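Local coordinates for mandelate racemase/muconate lactonizing enzyme family protein (Azoarcus sp., PDB 2QDE) that belongs to the mandelate racemase/muconate lactonizing enzyme family of the enolase superfamily, pairing an N-terminal capping domain with a barrel domain that holds a barium ion, at residues A[342-350]-A[366-377]; A[47-58]-A[298-306]. One frame throughout, in Å; residues are numbered along the deposited sequence.

Contact 2 comes first along the chain: residues 47-58, leaving strand 45-49, outermost within this chain in the antiparallel sheet of the N-terminal domain, meet residues 298-306, which run from barrel strand 294-296 into helix 303-315. Contact 1 follows entirely within the later part of the chain, joining the loop 342-350, ahead of strand 351-353, to residues 366-377 and their helix 371-377. The centres lie about 15 Å apart, and the two touch: Asp344 OD2 probably accepts a hydrogen bond from Gly303 N, and Ile345 packs on Ser302. Contact 2 joins the two domains directly, while contact 1 holds together a late part of the chain whose Ile345, Leu369 and Val374 lie against strands 31-40 and 45-49.

Contact 1 (A[342-350]-A[366-377]); sequences DNDIALNVP and GIELNEDLVRRL
With chi1 at 60°, Ile345 sets CG1 between its backbone N and carbonyl carbon and leaves CG2 anti to the carbonyl carbon, where that methyl meets Leu373 CD2 and, at 3.7 Å, Leu377 CD1. Leu373 puts CG anti to its own N (chi1 174°), so that its side chain crosses that of Ile345 at about a right angle. The two branches of Ile345 divide the neighbours: CG2 turns to Leu373 and Leu377, CD1 lies beside Leu369 CD2, and the branch point CB meets Val374 CG2. The backbones form a single beta bridge, Ala346 with Leu369: Asn370 N donates to Ile345 O (2.8 Å) and Leu347 N to Glu368 O (2.7 Å). Both segments belong to the C-terminal, barrel-bearing part of the chain, and Ile345 and Val374 also touch Leu35 of the N-terminal domain's sheet. Asn348 suits its place because one amide can both accept and donate: OD1 takes Glu368 N (2.9 Å), while ND2 gives to Gly366 O (2.9 Å), a more bent bond at 135°. Asn370 is the N-cap of helix 371-377; its OD1 accepts from Leu373 N, which sits above the carbonyl plane, and its ND2 reaches Asp344 O through a water. Leu347 CD2 rests against Asn370 CB at 3.5 Å.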
loop_
_atom_site.group_PDB
_atom_site.type_symbol
_atom_site.label_atom_id
_atom_site.label_comp_id
_atom_site.label_asym_id
_atom_site.label_seq_id
_atom_site.Cartn_x
_atom_site.Cartn_y
_atom_site.Cartn_z
ATOM N N ASP A 342 0.055 9.345 -56.058
ATOM C CA ASP A 342 1.007 9.833 -57.053
ATOM C C ASP A 342 1.472 11.271 -56.861
ATOM O O ASP A 342 2.255 11.777 -57.666
ATOM C CB ASP A 342 0.400 9.692 -58.454
ATOM C CG ASP A 342 -0.840 10.555 -58.643
ATOM O OD1 ASP A 342 -1.580 10.783 -57.656
ATOM O OD2 ASP A 342 -1.088 10.991 -59.786
ATOM N N ASN A 343 1.004 11.931 -55.806
ATOM C CA ASN A 343 1.398 13.314 -55.576
ATOM C C ASN A 343 1.754 13.585 -54.114
ATOM O O ASN A 343 1.253 14.532 -53.518
ATOM C CB ASN A 343 0.266 14.243 -56.037
ATOM C CG ASN A 343 0.675 15.713 -56.047
ATOM O OD1 ASN A 343 0.417 16.457 -55.093
ATOM N ND2 ASN A 343 1.326 16.136 -57.131
ATOM N N ASP A 344 2.624 12.746 -53.549
ATOM C CA ASP A 344 3.065 12.887 -52.157
ATOM C C ASP A 344 4.454 13.522 -52.178
ATOM O O ASP A 344 5.175 13.385 -53.169
ATOM C CB ASP A 344 3.148 11.509 -51.489
ATOM C CG ASP A 344 3.294 11.598 -49.978
ATOM O OD1 ASP A 344 2.302 11.935 -49.301
ATOM O OD2 ASP A 344 4.403 11.340 -49.466
ATOM N N ILE A 345 4.849 14.215 -51.107
ATOM C CA ILE A 345 6.176 14.818 -51.110
ATOM C C ILE A 345 7.227 13.719 -51.138
ATOM O O ILE A 345 8.411 13.984 -51.354
ATOM C CB ILE A 345 6.422 15.741 -49.895
ATOM C CG1 ILE A 345 6.297 14.963 -48.593
ATOM C CG2 ILE A 345 5.435 16.903 -49.921
ATOM C CD1 ILE A 345 6.799 15.738 -47.398
ATOM N N ALA A 346 6.792 12.483 -50.898
ATOM C CA ALA A 346 7.689 11.335 -50.968
ATOM C C ALA A 346 7.493 10.798 -52.379
ATOM O O ALA A 346 6.380 10.422 -52.746
ATOM C CB ALA A 346 7.294 10.262 -49.951
ATOM N N LEU A 347 8.553 10.784 -53.177
ATOM C CA LEU A 347 8.437 10.276 -54.536
ATOM C C LEU A 347 8.188 8.781 -54.491
ATOM O O LEU A 347 7.571 8.220 -55.394
ATOM C CB LEU A 347 9.716 10.549 -55.331
ATOM C CG LEU A 347 10.022 12.004 -55.691
ATOM C CD1 LEU A 347 11.432 12.093 -56.227
ATOM C CD2 LEU A 347 9.018 12.506 -56.721
ATOM N N ASN A 348 8.661 8.143 -53.423
ATOM C CA ASN A 348 8.507 6.702 -53.257
ATOM C C ASN A 348 7.867 6.339 -51.911
ATOM O O ASN A 348 8.532 5.847 -51.001
ATOM C CB ASN A 348 9.875 6.032 -53.404
ATOM C CG ASN A 348 10.887 6.529 -52.378
ATOM O OD1 ASN A 348 10.859 7.691 -51.956
ATOM N ND2 ASN A 348 11.794 5.649 -51.984
ATOM N N VAL A 349 6.567 6.585 -51.808
ATOM C CA VAL A 349 5.804 6.303 -50.598
ATOM C C VAL A 349 5.928 4.830 -50.198
ATOM O O VAL A 349 5.874 3.945 -51.052
ATOM C CB VAL A 349 4.308 6.619 -50.816
ATOM C CG1 VAL A 349 3.544 6.477 -49.510
ATOM C CG2 VAL A 349 4.146 8.032 -51.367
ATOM N N PRO A 350 6.118 4.550 -48.896
ATOM C CA PRO A 350 6.230 3.149 -48.474
ATOM C C PRO A 350 5.012 2.368 -48.964
ATOM O O PRO A 350 3.898 2.901 -49.015
ATOM C CB PRO A 350 6.289 3.256 -46.956
ATOM C CG PRO A 350 7.046 4.533 -46.757
ATOM C CD PRO A 350 6.410 5.462 -47.774
ATOM N N GLY A 366 14.967 5.771 -46.380
ATOM C CA GLY A 366 14.606 5.292 -47.704
ATOM C C GLY A 366 13.591 6.126 -48.467
ATOM O O GLY A 366 12.799 5.580 -49.236
ATOM N N ILE A 367 13.619 7.441 -48.265
ATOM C CA ILE A 367 12.691 8.348 -48.931
ATOM C C ILE A 367 13.394 9.378 -49.822
ATOM O O ILE A 367 14.434 9.934 -49.454
ATOM C CB ILE A 367 11.829 9.118 -47.895
ATOM C CG1 ILE A 367 11.000 8.131 -47.062
ATOM C CG2 ILE A 367 10.927 10.128 -48.603
ATOM C CD1 ILE A 367 9.963 7.367 -47.855
ATOM N N GLU A 368 12.798 9.631 -50.984
ATOM C CA GLU A 368 13.300 10.607 -51.957
ATOM C C GLU A 368 12.249 11.709 -52.045
ATOM O O GLU A 368 11.114 11.455 -52.454
ATOM C CB GLU A 368 13.447 9.965 -53.334
ATOM C CG GLU A 368 14.251 8.690 -53.352
ATOM C CD GLU A 368 15.724 8.944 -53.516
ATOM O OE1 GLU A 368 16.246 9.877 -52.861
ATOM O OE2 GLU A 368 16.365 8.207 -54.299
ATOM N N LEU A 369 12.619 12.925 -51.668
ATOM C CA LEU A 369 11.674 14.034 -51.696
ATOM C C LEU A 369 11.421 14.641 -53.070
ATOM O O LEU A 369 12.335 14.798 -53.883
ATOM C CB LEU A 369 12.129 15.159 -50.757
ATOM C CG LEU A 369 11.884 15.035 -49.252
ATOM C CD1 LEU A 369 12.345 16.311 -48.568
ATOM C CD2 LEU A 369 10.405 14.804 -48.976
ATOM N N ASN A 370 10.163 14.972 -53.323
ATOM C CA ASN A 370 9.795 15.631 -54.561
ATOM C C ASN A 370 10.027 17.094 -54.176
ATOM O O ASN A 370 9.141 17.738 -53.620
ATOM C CB ASN A 370 8.317 15.384 -54.870
ATOM C CG ASN A 370 7.859 16.094 -56.128
ATOM O OD1 ASN A 370 8.392 17.146 -56.486
ATOM N ND2 ASN A 370 6.854 15.538 -56.792
ATOM N N GLU A 371 11.228 17.596 -54.448
ATOM C CA GLU A 371 11.598 18.964 -54.083
ATOM C C GLU A 371 10.670 20.081 -54.563
ATOM O O GLU A 371 10.333 20.985 -53.790
ATOM C CB GLU A 371 13.024 19.273 -54.554
ATOM C CG GLU A 371 14.113 18.391 -53.952
ATOM C CD GLU A 371 14.208 18.491 -52.437
ATOM O OE1 GLU A 371 13.855 19.553 -51.868
ATOM O OE2 GLU A 371 14.663 17.504 -51.811
ATOM N N ASP A 372 10.261 20.047 -55.828
ATOM C CA ASP A 372 9.387 21.102 -56.305
ATOM C C ASP A 372 8.007 21.059 -55.648
ATOM O O ASP A 372 7.408 22.106 -55.399
ATOM C CB ASP A 372 9.300 21.093 -57.844
ATOM C CG ASP A 372 9.250 19.706 -58.430
ATOM O OD1 ASP A 372 8.165 19.085 -58.365
ATOM O OD2 ASP A 372 10.292 19.235 -58.971
ATOM N N LEU A 373 7.511 19.864 -55.337
ATOM C CA LEU A 373 6.212 19.752 -54.674
ATOM C C LEU A 373 6.347 20.346 -53.276
ATOM O O LEU A 373 5.436 21.009 -52.775
ATOM C CB LEU A 373 5.770 18.287 -54.578
ATOM C CG LEU A 373 4.499 17.995 -53.772
ATOM C CD1 LEU A 373 3.325 18.786 -54.321
ATOM C CD2 LEU A 373 4.204 16.500 -53.822
ATOM N N VAL A 374 7.495 20.112 -52.650
ATOM C CA VAL A 374 7.734 20.649 -51.320
ATOM C C VAL A 374 7.611 22.169 -51.380
ATOM O O VAL A 374 6.938 22.783 -50.551
ATOM C CB VAL A 374 9.128 20.271 -50.806
ATOM C CG1 VAL A 374 9.502 21.141 -49.617
ATOM C CG2 VAL A 374 9.141 18.803 -50.403
ATOM N N ARG A 375 8.264 22.777 -52.365
ATOM C CA ARG A 375 8.188 24.224 -52.512
ATOM C C ARG A 375 6.743 24.673 -52.705
ATOM O O ARG A 375 6.337 25.689 -52.153
ATOM C CB ARG A 375 9.042 24.700 -53.690
ATOM C CG ARG A 375 10.514 24.818 -53.365
ATOM C CD ARG A 375 11.268 25.477 -54.506
ATOM N NE ARG A 375 11.447 24.567 -55.637
ATOM C CZ ARG A 375 12.346 23.584 -55.675
ATOM N NH1 ARG A 375 13.155 23.377 -54.645
ATOM N NH2 ARG A 375 12.437 22.805 -56.746
ATOM N N ARG A 376 5.965 23.909 -53.470
ATOM C CA ARG A 376 4.570 24.262 -53.702
ATOM C C ARG A 376 3.704 24.162 -52.447
ATOM O O ARG A 376 2.683 24.845 -52.341
ATOM C CB ARG A 376 3.960 23.383 -54.807
ATOM C CG ARG A 376 4.412 23.740 -56.217
ATOM C CD ARG A 376 3.546 23.072 -57.279
ATOM N NE ARG A 376 3.822 21.647 -57.434
ATOM C CZ ARG A 376 4.910 21.160 -58.025
ATOM N NH1 ARG A 376 5.831 21.989 -58.525
ATOM N NH2 ARG A 376 5.084 19.846 -58.119
ATOM N N LEU A 377 4.110 23.329 -51.492
ATOM C CA LEU A 377 3.320 23.156 -50.273
ATOM C C LEU A 377 3.726 24.026 -49.084
ATOM O O LEU A 377 3.117 23.932 -48.020
ATOM C CB LEU A 377 3.316 21.683 -49.839
ATOM C CG LEU A 377 2.710 20.647 -50.804
ATOM C CD1 LEU A 377 2.659 19.290 -50.111
ATOM C CD2 LEU A 377 1.308 21.050 -51.230
HETATM O O HOH W 1 5.219 13.152 -55.902
#

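Contact 2 (A[47-58]-A[298-306]); sequences IADAGDTSSWYR and CMVGSGLEA
Among the direct polar contacts, the shortest joins Ser302 OG to Asp49 OD2 (2.6 Å); the serine donates to the anti lone pair of the carboxylate. Ser302 suits this spot because the same OG, as N-cap of the helix, accepts from Leu304 N and weakly from Glu305 N. Asp49 OD1 meanwhile takes Gly51 N in an Asx turn, so both carboxylate oxygens are used. Further on, Asp52 N donates to Met299 O (3.0 Å), from above the carbonyl plane, and weakly to Val300 O. Waters link Asp49 OD2 to Ser302 N and Asp49 N to Leu304 O. Gly51 suits its place because its CA lies against Met299 O (3.4 Å) and Glu305 CG, and a side chain pointing that way would run into both. Among apolar contacts, Leu304 CG lies on Asp49 CB (3.7 Å), and its methyls meet Ile47 CD1. Met299, bent at chi2 and chi3 (-71° and -82°), brings SD obliquely to the Tyr57 ring, 3.8 Å from CD2, a Met-aromatic contact. Tyr57 OH is hydrogen-bonded to Asp246 OD1, and Asp246 is a barium ligand. This meeting of an N-terminal-domain loop with the segment following a barrel strand, its Tyr57 end beside the metal site, is characteristic of the enolase superfamily's two-domain architecture.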
loop_
_atom_site.group_PDB
_atom_site.type_symbol
_atom_site.label_atom_id
_atom_site.label_comp_id
_atom_site.label_asym_id
_atom_site.label_seq_id
_atom_site.Cartn_x
_atom_site.Cartn_y
_atom_site.Cartn_z
ATOM N N ILE A 47 16.764 13.876 -43.740
ATOM C CA ILE A 47 15.447 14.508 -43.813
ATOM C C ILE A 47 14.417 13.887 -42.878
ATOM O O ILE A 47 14.536 12.725 -42.491
ATOM C CB ILE A 47 14.875 14.445 -45.249
ATOM C CG1 ILE A 47 14.685 12.983 -45.674
ATOM C CG2 ILE A 47 15.817 15.151 -46.208
ATOM C CD1 ILE A 47 14.046 12.817 -47.036
ATOM N N ALA A 48 13.400 14.666 -42.525
ATOM C CA ALA A 48 12.338 14.193 -41.636
ATOM C C ALA A 48 11.085 15.049 -41.782
ATOM O O ALA A 48 11.165 16.214 -42.178
ATOM C CB ALA A 48 12.812 14.214 -40.187
ATOM N N ASP A 49 9.938 14.454 -41.459
ATOM C CA ASP A 49 8.629 15.105 -41.538
ATOM C C ASP A 49 7.975 14.966 -40.161
ATOM O O ASP A 49 7.668 13.848 -39.739
ATOM C CB ASP A 49 7.764 14.390 -42.580
ATOM C CG ASP A 49 6.447 15.109 -42.865
ATOM O OD1 ASP A 49 6.051 16.016 -42.095
ATOM O OD2 ASP A 49 5.798 14.749 -43.874
ATOM N N ALA A 50 7.765 16.083 -39.469
ATOM C CA ALA A 50 7.153 16.055 -38.144
ATOM C C ALA A 50 5.728 15.522 -38.212
ATOM O O ALA A 50 5.215 14.936 -37.248
ATOM C CB ALA A 50 7.151 17.455 -37.537
ATOM N N GLY A 51 5.099 15.727 -39.363
ATOM C CA GLY A 51 3.732 15.293 -39.547
ATOM C C GLY A 51 2.805 16.387 -39.054
ATOM O O GLY A 51 3.234 17.508 -38.786
ATOM N N ASP A 52 1.529 16.057 -38.926
ATOM C CA ASP A 52 0.534 17.011 -38.472
ATOM C C ASP A 52 0.801 17.543 -37.058
ATOM O O ASP A 52 1.406 16.870 -36.228
ATOM C CB ASP A 52 -0.845 16.350 -38.537
ATOM C CG ASP A 52 -1.964 17.305 -38.193
ATOM O OD1 ASP A 52 -1.885 18.479 -38.604
ATOM O OD2 ASP A 52 -2.929 16.875 -37.520
ATOM N N THR A 53 0.357 18.767 -36.796
ATOM C CA THR A 53 0.511 19.363 -35.479
ATOM C C THR A 53 -0.882 19.446 -34.846
ATOM O O THR A 53 -1.859 19.816 -35.504
ATOM C CB THR A 53 1.151 20.775 -35.560
ATOM O OG1 THR A 53 0.406 21.594 -36.473
ATOM C CG2 THR A 53 2.600 20.670 -36.045
ATOM N N SER A 54 -0.973 19.084 -33.572
ATOM C CA SER A 54 -2.248 19.086 -32.856
ATOM C C SER A 54 -2.125 19.813 -31.521
ATOM O O SER A 54 -1.408 19.360 -30.627
ATOM C CB SER A 54 -2.703 17.641 -32.616
ATOM O OG SER A 54 -3.821 17.601 -31.748
ATOM N N SER A 55 -2.841 20.923 -31.377
ATOM C CA SER A 55 -2.772 21.705 -30.149
ATOM C C SER A 55 -3.128 20.906 -28.900
ATOM O O SER A 55 -2.472 21.034 -27.866
ATOM C CB SER A 55 -3.690 22.932 -30.237
ATOM O OG SER A 55 -5.049 22.550 -30.281
ATOM N N TRP A 56 -4.165 20.083 -28.995
ATOM C CA TRP A 56 -4.605 19.295 -27.847
ATOM C C TRP A 56 -3.854 17.983 -27.633
ATOM O O TRP A 56 -3.597 17.608 -26.494
ATOM C CB TRP A 56 -6.101 19.000 -27.948
ATOM C CG TRP A 56 -6.473 18.281 -29.197
ATOM C CD1 TRP A 56 -6.828 18.840 -30.390
ATOM C CD2 TRP A 56 -6.507 16.864 -29.388
ATOM N NE1 TRP A 56 -7.085 17.855 -31.318
ATOM C CE2 TRP A 56 -6.895 16.633 -30.727
ATOM C CE3 TRP A 56 -6.247 15.764 -28.557
ATOM C CZ2 TRP A 56 -7.032 15.341 -31.254
ATOM C CZ3 TRP A 56 -6.383 14.474 -29.085
ATOM C CH2 TRP A 56 -6.772 14.278 -30.420
ATOM N N TYR A 57 -3.499 17.285 -28.707
ATOM C CA TYR A 57 -2.791 16.013 -28.551
ATOM C C TYR A 57 -1.325 16.155 -28.138
ATOM O O TYR A 57 -0.854 15.454 -27.240
ATOM C CB TYR A 57 -2.848 15.188 -29.842
ATOM C CG TYR A 57 -2.237 13.813 -29.676
ATOM C CD1 TYR A 57 -2.932 12.794 -29.021
ATOM C CD2 TYR A 57 -0.941 13.546 -30.118
ATOM C CE1 TYR A 57 -2.352 11.539 -28.810
ATOM C CE2 TYR A 57 -0.346 12.295 -29.909
ATOM C CZ TYR A 57 -1.062 11.299 -29.254
ATOM O OH TYR A 57 -0.494 10.068 -29.044
ATOM N N ARG A 58 -0.609 17.057 -28.803
ATOM C CA ARG A 58 0.808 17.272 -28.526
ATOM C C ARG A 58 1.105 18.662 -27.946
ATOM O O ARG A 58 1.986 18.816 -27.103
ATOM C CB ARG A 58 1.608 17.063 -29.819
ATOM C CG ARG A 58 3.128 17.111 -29.670
ATOM C CD ARG A 58 3.680 15.800 -29.120
ATOM N NE ARG A 58 3.326 15.585 -27.725
ATOM C CZ ARG A 58 3.815 16.289 -26.709
ATOM N NH1 ARG A 58 4.695 17.264 -26.926
ATOM N NH2 ARG A 58 3.413 16.027 -25.469
ATOM N N CYS A 298 0.032 7.593 -35.691
ATOM C CA CYS A 298 0.835 8.541 -36.440
ATOM C C CYS A 298 0.236 9.924 -36.298
ATOM O O CYS A 298 -0.876 10.078 -35.795
ATOM C CB CYS A 298 0.856 8.169 -37.925
ATOM S SG CYS A 298 -0.720 8.479 -38.779
ATOM N N MET A 299 1.002 10.925 -36.716
ATOM C CA MET A 299 0.545 12.308 -36.724
ATOM C C MET A 299 0.393 12.519 -38.231
ATOM O O MET A 299 1.298 13.026 -38.889
ATOM C CB MET A 299 1.624 13.240 -36.157
ATOM C CG MET A 299 2.002 12.965 -34.696
ATOM S SD MET A 299 0.727 13.436 -33.508
ATOM C CE MET A 299 1.046 15.184 -33.344
ATOM N N VAL A 300 -0.740 12.072 -38.765
ATOM C CA VAL A 300 -1.060 12.141 -40.193
ATOM C C VAL A 300 -0.092 12.966 -41.037
ATOM O O VAL A 300 -0.075 14.202 -40.967
ATOM C CB VAL A 300 -2.480 12.679 -40.413
ATOM C CG1 VAL A 300 -2.787 12.735 -41.907
ATOM C CG2 VAL A 300 -3.480 11.781 -39.703
ATOM N N GLY A 301 0.698 12.268 -41.845
ATOM C CA GLY A 301 1.668 12.937 -42.687
ATOM C C GLY A 301 1.975 12.195 -43.974
ATOM O O GLY A 301 1.324 11.207 -44.314
ATOM N N SER A 302 2.990 12.683 -44.678
ATOM C CA SER A 302 3.428 12.125 -45.949
ATOM C C SER A 302 4.066 10.757 -45.777
ATOM O O SER A 302 4.107 10.220 -44.675
ATOM C CB SER A 302 4.461 13.054 -46.576
ATOM O OG SER A 302 5.643 13.061 -45.783
ATOM N N GLY A 303 4.568 10.209 -46.880
ATOM C CA GLY A 303 5.236 8.922 -46.830
ATOM C C GLY A 303 6.498 9.064 -45.998
ATOM O O GLY A 303 7.027 8.077 -45.469
ATOM N N LEU A 304 6.989 10.298 -45.880
ATOM C CA LEU A 304 8.183 10.547 -45.088
ATOM C C LEU A 304 7.821 10.483 -43.609
ATOM O O LEU A 304 8.571 9.937 -42.808
ATOM C CB LEU A 304 8.799 11.913 -45.412
ATOM C CG LEU A 304 10.058 12.247 -44.594
ATOM C CD1 LEU A 304 11.092 11.146 -44.780
ATOM C CD2 LEU A 304 10.638 13.582 -45.033
ATOM N N GLU A 305 6.671 11.043 -43.250
ATOM C CA GLU A 305 6.219 11.018 -41.862
ATOM C C GLU A 305 6.021 9.566 -41.419
ATOM O O GLU A 305 6.332 9.200 -40.282
ATOM C CB GLU A 305 4.896 11.786 -41.726
ATOM C CG GLU A 305 4.332 11.896 -40.309
ATOM C CD GLU A 305 3.597 10.644 -39.837
ATOM O OE1 GLU A 305 2.990 9.942 -40.680
ATOM O OE2 GLU A 305 3.608 10.370 -38.614
ATOM N N ALA A 306 5.516 8.733 -42.323
ATOM C CA ALA A 306 5.267 7.332 -41.984
ATOM C C ALA A 306 6.521 6.465 -41.868
ATOM O O ALA A 306 6.505 5.435 -41.189
ATOM C CB ALA A 306 4.316 6.721 -43.003
HETATM O O HOH W 2 10.001 11.737 -40.948
HETATM O O HOH W 3 3.423 15.455 -44.289
HETATM O O HOH W 4 7.742 10.885 -38.857
#